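Local coordinates for glucanase (Clostridium thermocellum, PDB 5GXX), which probably cleaves internal beta-1,4-glucosidic bonds of cellulose, as a family 9 endoglucanase of the cellulosome, at residues Lys13-Phe17 with Leu384-Leu388; Arg381-Tyr385 with Phe437-Glu441; Asn41-Leu45 with Val109-Gly113; Lys56-Ala62 with Tyr98-Cys102. The protein carries 1 engineered substitution. All blocks are in the same frame, centred on the assembly; numbering follows the deposited sequence.

Overall arrangement
All four contacts build the family 9 catalytic part, and interaction 2 also borders the calcium-binding beta sandwich that follows it. Interactions 1 and 2, with centres 10 Å apart, share Leu384 and Tyr385: the loop packs on helix 7-20 and meets the segment leading from helix 412-429 to strand 447-456. Interactions 3 and 4, 9 Å apart, join in the small antiparallel sheet where strands 56-57 and 108-112 are neighbours. The two pairs lie 20 to 28 Å apart between centres. Along the chain, interaction 4 nests within interaction 3, and both within interaction 1, which joins the first helix to a late loop; interaction 2 follows them, beginning on the segment where interaction 1 ends.

Interaction 1 (Lys13-Phe17 with Leu384-Leu388)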
# COMPACT_ATOMS: atom_id res chain seq x y z
N LYS A 13 13.60 45.20 9.24
CA LYS A 13 13.01 43.88 9.11
C LYS A 13 12.34 43.69 7.76
O LYS A 13 12.49 42.63 7.14
CB LYS A 13 12.09 43.58 10.30
CG LYS A 13 12.92 43.39 11.55
CD LYS A 13 12.09 43.27 12.82
CE LYS A 13 13.04 42.95 13.98
NZ LYS A 13 12.30 42.78 15.26
N ALA A 14 11.62 44.71 7.31
CA ALA A 14 10.89 44.66 6.05
C ALA A 14 11.80 44.44 4.84
O ALA A 14 11.40 43.77 3.89
CB ALA A 14 9.98 45.89 5.87
N ILE A 15 13.04 44.92 4.94
CA ILE A 15 14.04 44.68 3.91
C ILE A 15 14.60 43.26 3.96
O ILE A 15 14.77 42.61 2.92
CB ILE A 15 15.19 45.71 4.02
CG1 ILE A 15 14.64 47.11 3.78
CG2 ILE A 15 16.32 45.40 3.01
CD1 ILE A 15 15.59 48.21 4.28
N TYR A 16 14.90 42.83 5.19
CA TYR A 16 15.44 41.49 5.47
C TYR A 16 14.52 40.43 4.91
O TYR A 16 14.99 39.38 4.46
CB TYR A 16 15.64 41.32 6.98
CG TYR A 16 16.03 39.94 7.46
CD1 TYR A 16 15.05 39.00 7.82
CD2 TYR A 16 17.37 39.58 7.59
CE1 TYR A 16 15.40 37.75 8.30
CE2 TYR A 16 17.74 38.33 8.11
CZ TYR A 16 16.74 37.43 8.45
OH TYR A 16 17.06 36.19 8.94
N PHE A 17 13.20 40.68 4.94
CA PHE A 17 12.27 39.76 4.28
C PHE A 17 12.74 39.34 2.89
O PHE A 17 12.69 38.14 2.57
CB PHE A 17 10.86 40.37 4.24
CG PHE A 17 9.90 39.62 3.35
CD1 PHE A 17 9.33 38.41 3.75
CD2 PHE A 17 9.57 40.13 2.11
CE1 PHE A 17 8.44 37.71 2.93
CE2 PHE A 17 8.63 39.47 1.28
CZ PHE A 17 8.09 38.25 1.68
N LEU A 384 10.25 34.64 10.00
CA LEU A 384 10.20 35.36 8.72
C LEU A 384 10.15 36.88 8.97
O LEU A 384 9.17 37.58 8.66
CB LEU A 384 9.00 34.89 7.88
CG LEU A 384 8.92 35.40 6.44
CD1 LEU A 384 9.96 34.76 5.51
CD2 LEU A 384 7.52 35.08 5.90
N TYR A 385 11.24 37.40 9.51
CA TYR A 385 11.24 38.80 9.93
C TYR A 385 10.82 39.72 8.81
O TYR A 385 11.31 39.65 7.66
CB TYR A 385 12.61 39.29 10.41
CG TYR A 385 13.05 38.78 11.76
CD1 TYR A 385 12.51 39.31 12.94
CD2 TYR A 385 14.02 37.79 11.85
CE1 TYR A 385 12.93 38.85 14.18
CE2 TYR A 385 14.44 37.33 13.10
CZ TYR A 385 13.90 37.86 14.25
OH TYR A 385 14.33 37.38 15.47
N GLY A 386 9.95 40.65 9.20
CA GLY A 386 9.58 41.72 8.30
C GLY A 386 8.42 41.49 7.35
O GLY A 386 8.00 42.42 6.67
N ALA A 387 7.94 40.26 7.26
CA ALA A 387 6.86 39.96 6.33
C ALA A 387 5.55 40.60 6.76
O ALA A 387 5.05 40.29 7.85
CB ALA A 387 6.69 38.44 6.19
N LEU A 388 5.00 41.45 5.89
CA LEU A 388 3.65 41.99 6.08
C LEU A 388 2.64 40.93 5.66
O LEU A 388 2.64 40.55 4.49
CB LEU A 388 3.45 43.28 5.28
CG LEU A 388 2.08 43.97 5.42
CD1 LEU A 388 1.88 44.55 6.82
CD2 LEU A 388 2.03 45.09 4.41
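Gly386 lies against the second half of helix 7-20, its CA 3.9 Å from Ala14 CA, at the third position of a type II beta turn running from Leu384 to Ala387. Within what is, as in other family 9 enzymes, an (alpha/alpha)6 barrel, this turn packs a late loop against the first helix. Gly386 suits the place twice over: its phi of 89° fits the turn, and the absence of a side chain lets its CA approach Lys13 O to 3.3 Å in a CA-H...O contact. That carbonyl also takes the ordinary helical bond from Phe17 N.

The side chains close round the turn. Tyr385 points the edge of its ring at the face of Tyr16, in an offset edge-to-face pair with planes 75° apart and centroids separated by 5.8 Å. The CB of Tyr385 also touches Tyr16 CD1. The extended aliphatic chain of Lys13 crosses the Tyr385 ring obliquely, bringing CE to 3.8 Å from Tyr385 CD1; its ammonium group continues to a salt bridge with Glu9 and a hydrogen bond to Gly352 O, so the lysine serves both an apolar and a charged neighbour. Asn415 of helix 412-429 binds Ala14 O and Gly386 O through ND2, tying helix and turn together where no hydrogen bond links them directly. Phe17 has its CG anti to the backbone N (chi1 169°), which carries the ring over to the turn. Leu384 CG meets the edge of that ring, and the small methyl of Ala387 meets it obliquely, CB lying 3.6 Å from Phe17 CD1.

Interaction 2 (Arg381-Tyr385 with Phe437-Glu441)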
# COMPACT_ATOMS: atom_id res chain seq x y z
N ARG A 381 9.71 26.79 12.47
CA ARG A 381 11.10 26.66 12.91
C ARG A 381 11.93 27.93 12.72
O ARG A 381 12.94 28.09 13.41
CB ARG A 381 11.76 25.45 12.24
CG ARG A 381 11.14 24.15 12.77
CD ARG A 381 11.48 22.95 11.88
NE ARG A 381 12.56 22.12 12.37
CZ ARG A 381 13.08 21.11 11.68
NH1 ARG A 381 12.67 20.84 10.44
NH2 ARG A 381 14.07 20.40 12.21
N HIS A 382 11.47 28.82 11.84
CA HIS A 382 12.20 30.05 11.52
C HIS A 382 11.35 31.29 11.63
O HIS A 382 10.13 31.21 11.50
CB HIS A 382 12.81 29.97 10.12
CG HIS A 382 13.48 28.66 9.86
ND1 HIS A 382 14.56 28.24 10.60
CD2 HIS A 382 13.17 27.65 9.01
CE1 HIS A 382 14.90 27.02 10.21
NE2 HIS A 382 14.09 26.65 9.23
N VAL A 383 12.01 32.43 11.85
CA VAL A 383 11.31 33.71 11.97
C VAL A 383 11.39 34.45 10.64
O VAL A 383 12.48 34.82 10.21
CB VAL A 383 11.92 34.61 13.05
CG1 VAL A 383 11.10 35.89 13.22
CG2 VAL A 383 11.96 33.85 14.36
N LEU A 384 10.25 34.64 10.00
CA LEU A 384 10.20 35.36 8.72
C LEU A 384 10.15 36.88 8.97
O LEU A 384 9.17 37.58 8.66
CB LEU A 384 9.00 34.89 7.88
CG LEU A 384 8.92 35.40 6.44
CD1 LEU A 384 9.96 34.76 5.51
CD2 LEU A 384 7.52 35.08 5.90
N TYR A 385 11.24 37.40 9.51
CA TYR A 385 11.24 38.80 9.93
C TYR A 385 10.82 39.72 8.81
O TYR A 385 11.31 39.65 7.66
CB TYR A 385 12.61 39.29 10.41
CG TYR A 385 13.05 38.78 11.76
CD1 TYR A 385 12.51 39.31 12.94
CD2 TYR A 385 14.02 37.79 11.85
CE1 TYR A 385 12.93 38.85 14.18
CE2 TYR A 385 14.44 37.33 13.10
CZ TYR A 385 13.90 37.86 14.25
OH TYR A 385 14.33 37.38 15.47
N PHE A 437 21.14 42.13 14.71
CA PHE A 437 20.03 41.56 13.95
C PHE A 437 20.51 40.83 12.69
O PHE A 437 21.35 41.34 11.95
CB PHE A 437 18.97 42.64 13.63
CG PHE A 437 17.90 42.15 12.71
CD1 PHE A 437 16.82 41.43 13.19
CD2 PHE A 437 18.04 42.33 11.34
CE1 PHE A 437 15.84 40.93 12.31
CE2 PHE A 437 17.09 41.80 10.46
CZ PHE A 437 16.00 41.12 10.94
N PRO A 438 20.00 39.61 12.44
CA PRO A 438 19.07 38.82 13.24
C PRO A 438 19.81 38.02 14.31
O PRO A 438 20.95 37.61 14.07
CB PRO A 438 18.48 37.85 12.21
CG PRO A 438 19.64 37.63 11.27
CD PRO A 438 20.28 38.98 11.14
N PRO A 439 19.17 37.78 15.46
CA PRO A 439 19.71 36.93 16.51
C PRO A 439 19.63 35.46 16.09
O PRO A 439 18.76 35.10 15.29
CB PRO A 439 18.77 37.20 17.69
CG PRO A 439 17.49 37.57 17.06
CD PRO A 439 17.85 38.33 15.82
N PRO A 440 20.54 34.63 16.60
CA PRO A 440 20.57 33.22 16.21
C PRO A 440 19.32 32.50 16.72
O PRO A 440 18.81 32.80 17.79
CB PRO A 440 21.83 32.67 16.89
CG PRO A 440 22.61 33.86 17.33
CD PRO A 440 21.63 34.98 17.53
N GLU A 441 18.84 31.56 15.92
CA GLU A 441 17.67 30.77 16.29
C GLU A 441 18.04 29.59 17.18
O GLU A 441 19.15 29.06 17.09
CB GLU A 441 16.98 30.24 15.03
CG GLU A 441 16.26 31.35 14.28
CD GLU A 441 15.56 30.91 12.99
OE1 GLU A 441 15.69 29.75 12.54
OE2 GLU A 441 14.85 31.76 12.42
O HOH W 1 15.66 35.05 15.31
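A histidine-carboxylate hydrogen bond and an edge-to-face aromatic pair join two extended loop segments running nearly antiparallel, 168° apart, where the chain leaves helix 412-429 for the beta sandwich. Glu441, its chain extended beyond CG, uses both carboxylate oxygens. OE1 accepts His382 ND1 at 2.7 Å through its syn lone pair; the bond is almost straight, with the oxygen in the imidazole plane and ring and carboxylate nearly coplanar. OE2 receives the backbone Val383 N at 3.0 Å, from above the carboxylate plane. Glutamate is long enough to span the gap and grip side chain and backbone together. Trp473 NE1 also binds OE1, while His382 NE2 reaches Ser472, so residues from the sandwich side complete this polar cluster.

At the other end, Phe437 CE1 sits over the centre of the Tyr385 ring, 3.6 Å from Tyr385 CG. Val383 CG1 covers the opposite face, leaving the phenol sandwiched between a methyl and an aromatic edge. Pro438, preceded by a cis peptide bond, and Pro439 add rigid apolar surface, with Pro439 CG 3.5 Å from Tyr385 OH. A water 2.7 Å from Tyr385 OH donates to Pro439 O, bridging the segments. Such a proline-rich connection, stiff and laid along the surface of the catalytic domain, is consistent with the linkers that join family 9 catalytic barrels to their cellulose-binding-type sandwiches.

Interaction 3 (Asn41-Leu45 with Val109-Gly113); sequences NDEVL and VYQIG
Val44 and Val109 reach toward each other tip to tip, CG2 to CG2 at 3.7 Å, and form the apolar half of the contact between the loop 41-45 and strand 108-112. Ile112 supplies the rest from the same strand. Its CG2, anti to the backbone N, lies only 3.3 Å from Asp42 CG and touches both carboxylate oxygens. The other branch, bent at chi2 (-64°), turns CD1 toward the loop backbone, where it lies 3.8 Å from Val44 N. The same methyl meets Glu43 CB at 4.1 Å, while the carboxylate end of Glu43 leads away from the strand. Beta-branched residues fit the extended backbone of a strand, and Ile112 has the further merit of offering its two branches to separate parts of the loop.

In the next shell, polar bonds fix the loop. Asp42 OD1 makes a salt bridge with Arg134 and OD2 accepts from Thr39, so the carboxylate lying against a methyl group is nevertheless buried with partners. Lys56 NZ binds Val44 O. Tyr98 of helix 85-101 touches both Val44 and Ile112 and fills in behind them. The strand is held as the central member of a three-stranded antiparallel sheet, between strands 56-57 and 136-139.

No hydrogen bond crosses between loop and strand, so the interface relies on methyl packing, while the polar needs of the buried Asp42 carboxylate are met from outside the two segments by Arg134 and Thr39, the arginine probably offsetting its charge.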
# COMPACT_ATOMS: atom_id res chain seq x y z
N ASN A 41 19.05 24.44 -10.48
CA ASN A 41 18.80 23.98 -11.85
C ASN A 41 17.87 24.88 -12.65
O ASN A 41 17.55 24.60 -13.81
CB ASN A 41 18.30 22.53 -11.83
CG ASN A 41 19.35 21.54 -11.35
OD1 ASN A 41 20.55 21.78 -11.48
ND2 ASN A 41 18.90 20.42 -10.80
N ASP A 42 17.43 25.99 -12.06
CA ASP A 42 16.53 26.89 -12.76
C ASP A 42 17.17 27.47 -14.03
O ASP A 42 18.39 27.69 -14.09
CB ASP A 42 16.09 28.03 -11.85
CG ASP A 42 15.03 27.60 -10.86
OD1 ASP A 42 14.57 26.44 -10.89
OD2 ASP A 42 14.67 28.46 -10.02
N GLU A 43 16.34 27.72 -15.03
CA GLU A 43 16.81 28.27 -16.30
C GLU A 43 17.45 29.65 -16.16
O GLU A 43 18.42 29.97 -16.84
CB GLU A 43 15.65 28.33 -17.30
CG GLU A 43 16.01 28.93 -18.67
CD GLU A 43 16.92 28.03 -19.49
OE1 GLU A 43 17.03 26.83 -19.17
OE2 GLU A 43 17.54 28.52 -20.46
N VAL A 44 16.88 30.47 -15.27
CA VAL A 44 17.49 31.74 -14.88
C VAL A 44 17.67 31.71 -13.37
O VAL A 44 16.72 31.44 -12.61
CB VAL A 44 16.60 32.94 -15.25
CG1 VAL A 44 17.31 34.24 -14.92
CG2 VAL A 44 16.24 32.89 -16.73
N LEU A 45 18.89 31.99 -12.93
CA LEU A 45 19.25 31.90 -11.53
C LEU A 45 18.96 33.20 -10.78
O LEU A 45 18.82 34.25 -11.39
CB LEU A 45 20.73 31.54 -11.40
CG LEU A 45 21.12 30.19 -12.00
CD1 LEU A 45 22.64 30.05 -11.96
CD2 LEU A 45 20.45 29.08 -11.21
N VAL A 109 12.55 35.29 -20.54
CA VAL A 109 12.05 34.30 -19.60
C VAL A 109 11.20 35.11 -18.62
O VAL A 109 11.71 36.05 -18.00
CB VAL A 109 13.18 33.61 -18.80
CG1 VAL A 109 12.60 32.75 -17.69
CG2 VAL A 109 14.05 32.76 -19.73
N TYR A 110 9.92 34.75 -18.49
CA TYR A 110 9.01 35.51 -17.62
C TYR A 110 8.46 34.73 -16.43
O TYR A 110 7.70 35.29 -15.63
CB TYR A 110 7.87 36.13 -18.44
CG TYR A 110 6.78 35.19 -18.93
CD1 TYR A 110 6.89 34.52 -20.15
CD2 TYR A 110 5.60 35.00 -18.19
CE1 TYR A 110 5.87 33.67 -20.60
CE2 TYR A 110 4.59 34.15 -18.62
CZ TYR A 110 4.72 33.50 -19.84
OH TYR A 110 3.72 32.66 -20.27
N GLN A 111 8.81 33.46 -16.32
CA GLN A 111 8.40 32.66 -15.18
C GLN A 111 9.33 31.47 -14.99
O GLN A 111 9.78 30.86 -15.97
CB GLN A 111 6.95 32.19 -15.37
CG GLN A 111 6.36 31.48 -14.17
CD GLN A 111 4.86 31.33 -14.25
OE1 GLN A 111 4.15 32.27 -14.60
NE2 GLN A 111 4.38 30.15 -13.89
N ILE A 112 9.62 31.12 -13.74
CA ILE A 112 10.31 29.87 -13.43
C ILE A 112 9.43 29.10 -12.46
O ILE A 112 9.07 29.61 -11.40
CB ILE A 112 11.70 30.05 -12.78
CG1 ILE A 112 12.65 30.93 -13.60
CG2 ILE A 112 12.34 28.68 -12.45
CD1 ILE A 112 13.06 30.40 -14.96
N GLY A 113 9.06 27.87 -12.81
CA GLY A 113 8.16 27.10 -11.99
C GLY A 113 6.72 27.15 -12.49
O GLY A 113 6.26 28.15 -13.06

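Interaction 4 (Lys56-Ala62 with Tyr98-Cys102)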
# COMPACT_ATOMS: atom_id res chain seq x y z
N LYS A 56 9.02 31.80 -9.48
CA LYS A 56 9.48 33.13 -9.86
C LYS A 56 8.46 33.68 -10.86
O LYS A 56 8.38 33.26 -12.02
CB LYS A 56 10.93 33.09 -10.38
CG LYS A 56 11.93 32.40 -9.46
CD LYS A 56 13.33 32.44 -10.07
CE LYS A 56 14.27 31.54 -9.32
NZ LYS A 56 15.60 31.59 -9.98
N PHE A 57 7.63 34.60 -10.38
CA PHE A 57 6.59 35.24 -11.19
C PHE A 57 7.07 36.64 -11.54
O PHE A 57 7.06 37.51 -10.68
CB PHE A 57 5.27 35.39 -10.44
CG PHE A 57 4.44 34.13 -10.33
CD1 PHE A 57 3.85 33.56 -11.45
CD2 PHE A 57 4.12 33.59 -9.08
CE1 PHE A 57 3.02 32.45 -11.33
CE2 PHE A 57 3.30 32.47 -8.94
CZ PHE A 57 2.73 31.90 -10.08
N ASN A 58 7.51 36.87 -12.77
CA ASN A 58 8.22 38.12 -13.07
C ASN A 58 7.39 39.39 -12.95
O ASN A 58 7.98 40.45 -12.72
CB ASN A 58 8.84 38.10 -14.47
CG ASN A 58 10.11 37.28 -14.56
OD1 ASN A 58 10.28 36.30 -13.84
ND2 ASN A 58 11.03 37.70 -15.44
N LEU A 59 6.07 39.32 -13.13
CA LEU A 59 5.26 40.54 -13.06
C LEU A 59 5.30 41.11 -11.64
O LEU A 59 5.73 42.25 -11.46
CB LEU A 59 3.84 40.36 -13.62
CG LEU A 59 2.91 41.58 -13.60
CD1 LEU A 59 3.51 42.79 -14.32
CD2 LEU A 59 1.57 41.20 -14.22
N PRO A 60 4.83 40.37 -10.61
CA PRO A 60 4.99 40.95 -9.28
C PRO A 60 6.45 41.08 -8.82
O PRO A 60 6.75 41.92 -7.98
CB PRO A 60 4.22 39.98 -8.37
CG PRO A 60 4.30 38.66 -9.13
CD PRO A 60 4.12 39.08 -10.55
N MET A 61 7.36 40.28 -9.37
CA MET A 61 8.75 40.41 -8.95
C MET A 61 9.30 41.74 -9.40
O MET A 61 9.91 42.47 -8.61
CB MET A 61 9.63 39.28 -9.48
CG MET A 61 10.92 39.16 -8.69
SD MET A 61 12.28 38.31 -9.51
CE MET A 61 11.60 36.69 -9.87
N ALA A 62 9.05 42.06 -10.68
CA ALA A 62 9.54 43.30 -11.24
C ALA A 62 8.81 44.47 -10.59
O ALA A 62 9.43 45.48 -10.29
CB ALA A 62 9.39 43.30 -12.75
N TYR A 98 18.57 39.47 -11.87
CA TYR A 98 17.69 38.45 -12.40
C TYR A 98 16.90 38.95 -13.61
O TYR A 98 16.85 38.24 -14.61
CB TYR A 98 16.79 37.84 -11.31
CG TYR A 98 15.64 37.01 -11.85
CD1 TYR A 98 14.41 37.60 -12.13
CD2 TYR A 98 15.76 35.64 -12.08
CE1 TYR A 98 13.34 36.86 -12.61
CE2 TYR A 98 14.71 34.89 -12.56
CZ TYR A 98 13.51 35.51 -12.84
OH TYR A 98 12.43 34.79 -13.33
N LEU A 99 16.32 40.15 -13.55
CA LEU A 99 15.54 40.64 -14.68
C LEU A 99 16.42 40.77 -15.93
O LEU A 99 15.98 40.42 -17.03
CB LEU A 99 14.88 41.98 -14.38
CG LEU A 99 13.91 41.98 -13.19
CD1 LEU A 99 13.23 43.34 -13.05
CD2 LEU A 99 12.88 40.87 -13.35
N VAL A 100 17.65 41.25 -15.75
CA VAL A 100 18.63 41.27 -16.84
C VAL A 100 18.93 39.87 -17.37
O VAL A 100 18.97 39.66 -18.59
CB VAL A 100 19.93 42.02 -16.43
CG1 VAL A 100 21.07 41.87 -17.47
CG2 VAL A 100 19.64 43.50 -16.28
N ALA A 101 19.11 38.91 -16.46
CA ALA A 101 19.44 37.55 -16.85
C ALA A 101 18.32 36.84 -17.61
O ALA A 101 18.56 35.83 -18.28
CB ALA A 101 19.91 36.72 -15.65
N CYS A 102 17.10 37.38 -17.53
CA CYS A 102 15.94 36.82 -18.24
C CYS A 102 15.89 37.18 -19.73
O CYS A 102 15.05 36.64 -20.45
CB CYS A 102 14.65 37.33 -17.63
SG CYS A 102 14.25 36.54 -16.05
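Tyr98 projects from helix 85-101 across to the start of helix 58-75, and the groups facing it approach from several sides. Its hydroxyl donates to Asn58 OD1 at 2.7 Å, in the carbonyl plane and on a lone pair, while the carboxamide oxygen lies at the edge of the phenol ring. The amide and ring planes stand 65° apart. At the other end of the amide, Asn58 ND2 donates to Cys102 SG at 3.5 Å, with an angle of 165° and the sulfur close to the amide plane. Asparagine fits because it accepts at one end and donates at the other, so the two bonds fix the rotation of its amide between two residues one helical turn apart.

Cys102 SG itself lies over one face of the Tyr98 ring, toward its rim. Met61 comes from the other side of the ring plane and crosses the tyrosine at about a right angle. Its SD is 4.2 Å from the ring centroid and 45° off the normal, an oblique Met-aromatic contact, and its CE packs tightly, 3.3 Å from Tyr98 CE1. The flexible thioether, bent at chi3, can curl against the ring in this way. The extended chain of Lys56 adds CD at 3.8 Å from Tyr98 CE2 before its ammonium group continues to Gly46 O.

One residue on from Met61 and Tyr98, the small Ala62 lets Leu99 draw close, with CB 3.9 Å from Leu99 CD1. Such packing of helices consecutive in the chain is in keeping with the (alpha/alpha)6 barrel of family 9 glycoside hydrolases.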